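Local coordinates for glutathione peroxidase-like protein (Trypanosoma brucei, PDB 3DWV) that probably reduces hydroperoxides as a tryparedoxin-dependent peroxidase of the glutathione peroxidase family, at residues Lys45-Ala55 with Ile146-Arg157. The protein carries 1 engineered substitution. Sequence-based numbering, arbitrary orientation. Where two conformers were deposited one is given.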
loop_
_atom_site.group_PDB
_atom_site.type_symbol
_atom_site.label_atom_id
_atom_site.label_comp_id
_atom_site.label_asym_id
_atom_site.label_seq_id
_atom_site.Cartn_x
_atom_site.Cartn_y
_atom_site.Cartn_z
ATOM N N LYS A 45 10.417 5.866 10.146
ATOM C CA LYS A 45 9.807 6.983 10.871
ATOM C C LYS A 45 10.590 8.278 10.718
ATOM O O LYS A 45 11.849 8.270 10.699
ATOM C CB LYS A 45 9.701 6.494 12.325
ATOM C CG LYS A 45 9.076 7.515 13.265
ATOM C CD LYS A 45 9.112 6.972 14.695
ATOM C CE LYS A 45 8.183 7.702 15.627
ATOM N NZ LYS A 45 7.780 6.873 16.794
ATOM N N GLY A 46 9.955 9.443 10.588
ATOM C CA GLY A 46 10.723 10.684 10.432
ATOM C C GLY A 46 10.733 11.216 9.007
ATOM O O GLY A 46 11.119 12.356 8.691
ATOM N N SER A 47 10.303 10.373 8.074
ATOM C CA SER A 47 10.193 10.703 6.673
ATOM C C SER A 47 8.863 10.151 6.182
ATOM O O SER A 47 8.427 9.144 6.733
ATOM C CB SER A 47 11.305 10.029 5.875
ATOM O OG SER A 47 12.515 10.730 6.074
ATOM N N PRO A 48 8.241 10.766 5.190
ATOM C CA PRO A 48 6.962 10.224 4.710
ATOM C C PRO A 48 7.166 8.956 3.907
ATOM O O PRO A 48 8.287 8.613 3.521
ATOM C CB PRO A 48 6.411 11.368 3.849
ATOM C CG PRO A 48 7.613 12.148 3.408
ATOM C CD PRO A 48 8.661 11.982 4.482
ATOM N N LEU A 49 6.061 8.241 3.657
ATOM C CA LEU A 49 6.147 7.054 2.844
ATOM C C LEU A 49 4.775 6.807 2.208
ATOM O O LEU A 49 3.772 7.382 2.637
ATOM C CB LEU A 49 6.663 5.848 3.616
ATOM C CG LEU A 49 5.877 5.304 4.806
ATOM C CD1 LEU A 49 6.167 3.811 4.964
ATOM C CD2 LEU A 49 6.191 6.019 6.123
ATOM N N LEU A 50 4.752 5.964 1.184
ATOM C CA LEU A 50 3.529 5.562 0.523
ATOM C C LEU A 50 3.375 4.043 0.644
ATOM O O LEU A 50 4.372 3.389 0.314
ATOM C CB LEU A 50 3.591 5.845 -0.976
ATOM C CG LEU A 50 2.893 7.042 -1.571
ATOM C CD1 LEU A 50 3.070 6.993 -3.089
ATOM C CD2 LEU A 50 1.431 7.137 -1.170
ATOM N N ILE A 51 2.194 3.595 1.081
ATOM C CA ILE A 51 1.987 2.147 1.227
ATOM C C ILE A 51 0.900 1.691 0.269
ATOM O O ILE A 51 -0.263 2.091 0.375
ATOM C CB ILE A 51 1.642 1.739 2.660
ATOM C CG1 ILE A 51 2.723 2.225 3.651
ATOM C CG2 ILE A 51 1.415 0.229 2.734
ATOM C CD1 ILE A 51 2.350 1.883 5.110
ATOM N N TYR A 52 1.369 0.859 -0.676
ATOM C CA TYR A 52 0.479 0.254 -1.637
ATOM C C TYR A 52 0.107 -1.206 -1.381
ATOM O O TYR A 52 0.993 -1.933 -0.897
ATOM C CB TYR A 52 1.186 0.254 -2.985
ATOM C CG TYR A 52 1.349 1.554 -3.722
ATOM C CD1 TYR A 52 2.392 2.423 -3.475
ATOM C CD2 TYR A 52 0.425 1.897 -4.717
ATOM C CE1 TYR A 52 2.515 3.621 -4.190
ATOM C CE2 TYR A 52 0.557 3.073 -5.431
ATOM C CZ TYR A 52 1.590 3.936 -5.167
ATOM O OH TYR A 52 1.719 5.110 -5.884
ATOM N N ASN A 53 -1.116 -1.607 -1.693
ATOM C CA ASN A 53 -1.421 -3.041 -1.835
ATOM C C ASN A 53 -1.222 -3.457 -3.295
ATOM O O ASN A 53 -1.552 -2.675 -4.183
ATOM C CB ASN A 53 -2.841 -3.388 -1.360
ATOM C CG ASN A 53 -3.926 -2.646 -2.142
ATOM O OD1 ASN A 53 -4.081 -1.442 -1.922
ATOM N ND2 ASN A 53 -4.690 -3.288 -3.023
ATOM N N VAL A 54 -0.675 -4.656 -3.526
ATOM C CA VAL A 54 -0.360 -5.043 -4.922
ATOM C C VAL A 54 -0.882 -6.455 -5.101
ATOM O O VAL A 54 -1.467 -7.085 -4.189
ATOM C CB VAL A 54 1.144 -4.892 -5.213
ATOM C CG1 VAL A 54 1.639 -3.456 -4.909
ATOM C CG2 VAL A 54 1.965 -5.862 -4.372
ATOM N N ALA A 55 -0.661 -6.984 -6.270
ATOM C CA ALA A 55 -1.091 -8.346 -6.595
ATOM C C ALA A 55 -0.223 -8.829 -7.770
ATOM O O ALA A 55 0.589 -8.030 -8.258
ATOM C CB ALA A 55 -2.582 -8.404 -6.900
ATOM N N ILE A 146 -10.714 -1.895 0.627
ATOM C CA ILE A 146 -9.821 -1.586 -0.514
ATOM C C ILE A 146 -10.401 -2.204 -1.773
ATOM O O ILE A 146 -10.524 -3.443 -1.824
ATOM C CB ILE A 146 -8.421 -2.199 -0.264
ATOM C CG1 ILE A 146 -7.785 -1.707 1.044
ATOM C CG2 ILE A 146 -7.480 -2.002 -1.445
ATOM C CD1 ILE A 146 -7.489 -0.235 1.128
ATOM N N LYS A 147 -10.725 -1.382 -2.770
ATOM C CA LYS A 147 -11.433 -1.926 -3.968
ATOM C C LYS A 147 -10.471 -2.368 -5.025
ATOM O O LYS A 147 -10.749 -3.325 -5.742
ATOM C CB LYS A 147 -12.398 -0.838 -4.453
ATOM C CG LYS A 147 -13.590 -0.679 -3.475
ATOM C CD LYS A 147 -14.229 0.698 -3.627
ATOM C CE LYS A 147 -13.555 1.740 -2.753
ATOM N NZ LYS A 147 -13.881 1.481 -1.325
ATOM N N TRP A 148 -9.328 -1.685 -5.143
ATOM C CA TRP A 148 -8.422 -1.798 -6.267
ATOM C C TRP A 148 -7.001 -2.217 -5.917
ATOM O O TRP A 148 -6.460 -1.757 -4.901
ATOM C CB TRP A 148 -8.272 -0.427 -6.955
ATOM C CG TRP A 148 -9.546 0.345 -7.100
ATOM C CD1 TRP A 148 -9.899 1.493 -6.441
ATOM C CD2 TRP A 148 -10.641 0.023 -7.967
ATOM N NE1 TRP A 148 -11.147 1.883 -6.857
ATOM C CE2 TRP A 148 -11.627 1.005 -7.788
ATOM C CE3 TRP A 148 -10.865 -1.023 -8.874
ATOM C CZ2 TRP A 148 -12.844 0.995 -8.485
ATOM C CZ3 TRP A 148 -12.065 -1.029 -9.557
ATOM C CH2 TRP A 148 -13.029 -0.036 -9.360
ATOM N N ASN A 149 -6.403 -3.032 -6.791
ATOM C CA ASN A 149 -4.953 -3.194 -6.652
ATOM C C ASN A 149 -4.283 -1.830 -6.807
ATOM O O ASN A 149 -4.792 -0.963 -7.542
ATOM C CB ASN A 149 -4.504 -4.209 -7.697
ATOM C CG ASN A 149 -4.915 -5.616 -7.288
ATOM O OD1 ASN A 149 -5.361 -6.455 -8.081
ATOM N ND2 ASN A 149 -4.758 -5.876 -6.003
ATOM N N PHE A 150 -3.181 -1.588 -6.131
ATOM C CA PHE A 150 -2.419 -0.345 -6.209
ATOM C C PHE A 150 -3.163 0.855 -5.630
ATOM O O PHE A 150 -2.875 2.028 -5.914
ATOM C CB PHE A 150 -1.942 0.027 -7.643
ATOM C CG PHE A 150 -0.645 -0.751 -7.916
ATOM C CD1 PHE A 150 -0.682 -2.068 -8.344
ATOM C CD2 PHE A 150 0.596 -0.153 -7.744
ATOM C CE1 PHE A 150 0.518 -2.733 -8.581
ATOM C CE2 PHE A 150 1.790 -0.819 -7.941
ATOM C CZ PHE A 150 1.752 -2.144 -8.381
ATOM N N THR A 151 -4.104 0.604 -4.717
ATOM C CA THR A 151 -4.528 1.679 -3.806
ATOM C C THR A 151 -3.353 2.008 -2.898
ATOM O O THR A 151 -2.526 1.124 -2.608
ATOM C CB THR A 151 -5.744 1.268 -2.976
ATOM O OG1 THR A 151 -6.848 1.191 -3.881
ATOM C CG2 THR A 151 -6.142 2.264 -1.881
ATOM N N SER A 152 -3.223 3.292 -2.486
ATOM C CA SER A 152 -2.138 3.635 -1.557
ATOM C C SER A 152 -2.627 4.550 -0.440
ATOM O O SER A 152 -3.666 5.223 -0.559
ATOM C CB SER A 152 -0.953 4.306 -2.260
ATOM O OG SER A 152 -1.299 5.475 -2.973
ATOM N N PHE A 153 -1.790 4.520 0.616
ATOM C CA PHE A 153 -1.933 5.435 1.711
ATOM C C PHE A 153 -0.644 6.245 1.850
ATOM O O PHE A 153 0.443 5.680 1.917
ATOM C CB PHE A 153 -2.207 4.741 3.046
ATOM C CG PHE A 153 -3.534 3.966 3.009
ATOM C CD1 PHE A 153 -3.587 2.665 2.491
ATOM C CD2 PHE A 153 -4.674 4.610 3.505
ATOM C CE1 PHE A 153 -4.821 2.035 2.501
ATOM C CE2 PHE A 153 -5.900 3.964 3.477
ATOM C CZ PHE A 153 -5.957 2.688 2.941
ATOM N N LEU A 154 -0.797 7.568 1.887
ATOM C CA LEU A 154 0.319 8.451 2.219
ATOM C C LEU A 154 0.424 8.630 3.740
ATOM O O LEU A 154 -0.569 8.959 4.401
ATOM C CB LEU A 154 0.138 9.798 1.561
ATOM C CG LEU A 154 1.282 10.788 1.666
ATOM C CD1 LEU A 154 2.591 10.342 1.033
ATOM C CD2 LEU A 154 0.839 12.090 0.978
ATOM N N ILE A 155 1.614 8.364 4.247
ATOM C CA ILE A 155 1.910 8.359 5.672
ATOM C C ILE A 155 2.823 9.552 6.005
ATOM O O ILE A 155 3.820 9.779 5.267
ATOM C CB ILE A 155 2.638 7.055 6.015
ATOM C CG1 ILE A 155 1.942 5.798 5.446
ATOM C CG2 ILE A 155 2.869 6.997 7.519
ATOM C CD1 ILE A 155 0.489 5.628 5.842
ATOM N N ASP A 156 2.546 10.312 7.051
ATOM C CA ASP A 156 3.405 11.476 7.364
ATOM C C ASP A 156 4.652 11.077 8.143
ATOM O O ASP A 156 4.903 9.891 8.373
ATOM C CB ASP A 156 2.561 12.573 8.008
ATOM C CG ASP A 156 2.126 12.325 9.429
ATOM O OD1 ASP A 156 2.630 11.370 10.052
ATOM O OD2 ASP A 156 1.261 13.058 10.005
ATOM N N ARG A 157 5.462 12.063 8.544
ATOM C CA ARG A 157 6.684 11.943 9.301
ATOM C C ARG A 157 6.508 11.227 10.640
ATOM O O ARG A 157 7.503 10.640 11.106
ATOM C CB ARG A 157 7.348 13.304 9.606
ATOM C CG ARG A 157 7.314 14.348 8.506
ATOM C CD ARG A 157 8.168 15.589 8.756
ATOM N NE ARG A 157 7.712 16.840 8.172
ATOM C CZ ARG A 157 8.312 17.783 7.469
ATOM N NH1 ARG A 157 9.600 17.720 7.144
ATOM N NH2 ARG A 157 7.645 18.869 7.041
HETATM O O HOH W 1 7.304 8.074 8.907
#
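N53 and the loop before strand 152-155 illustrate how one residue, through backbone and side chain together, can carry an antiparallel pairing past the end of its ladder. From CB, the N53 chain turns into the cramped slot between backbone N and carbonyl carbon (chi1 60°), which carries its amide across to the type II turn W148-T151. N53 CG rests 3.7 Å from CG2 of I146. On one branch N53 ND2 gives a nearly straight hydrogen bond to the W148 carbonyl oxygen, 3.0 Å away, which lies close to the N53 amide plane. On the other branch N53 OD1 lies beside T151, 3.3 Å from its CB, and close to T151 O, an approach of two acceptors and not a hydrogen bond. The N53 backbone grips the same turn twice more, its N bonding to T151 O and its O receiving F150 N.

Regular pairing follows: L49 with I155 and I51 with F153 are hydrogen-bonded pairs, L50 with L154 and Y52 with S152 non-hydrogen-bonded ones. One sheet face carries Y52, whose ring takes CB of S152 over its centre, a CH-pi contact 3.6 Å from the centroid, while the F150 carbonyl oxygen approaches the ring edge. V54 CG1 in turn lies over a face of the F150 ring, 4.0 Å from its centroid. On the opposite face, L49 CD2 meets I155 CB at 3.7 Å.

These are the two central strands of the thioredoxin-fold sheet. Strand 81-86 runs parallel to 49-54 on its far side, and 161-165 flanks 152-155; helix 171-181 covers P48 and L154, while A55 leads toward the predicted active-site C58, here disulfide-bonded to C106.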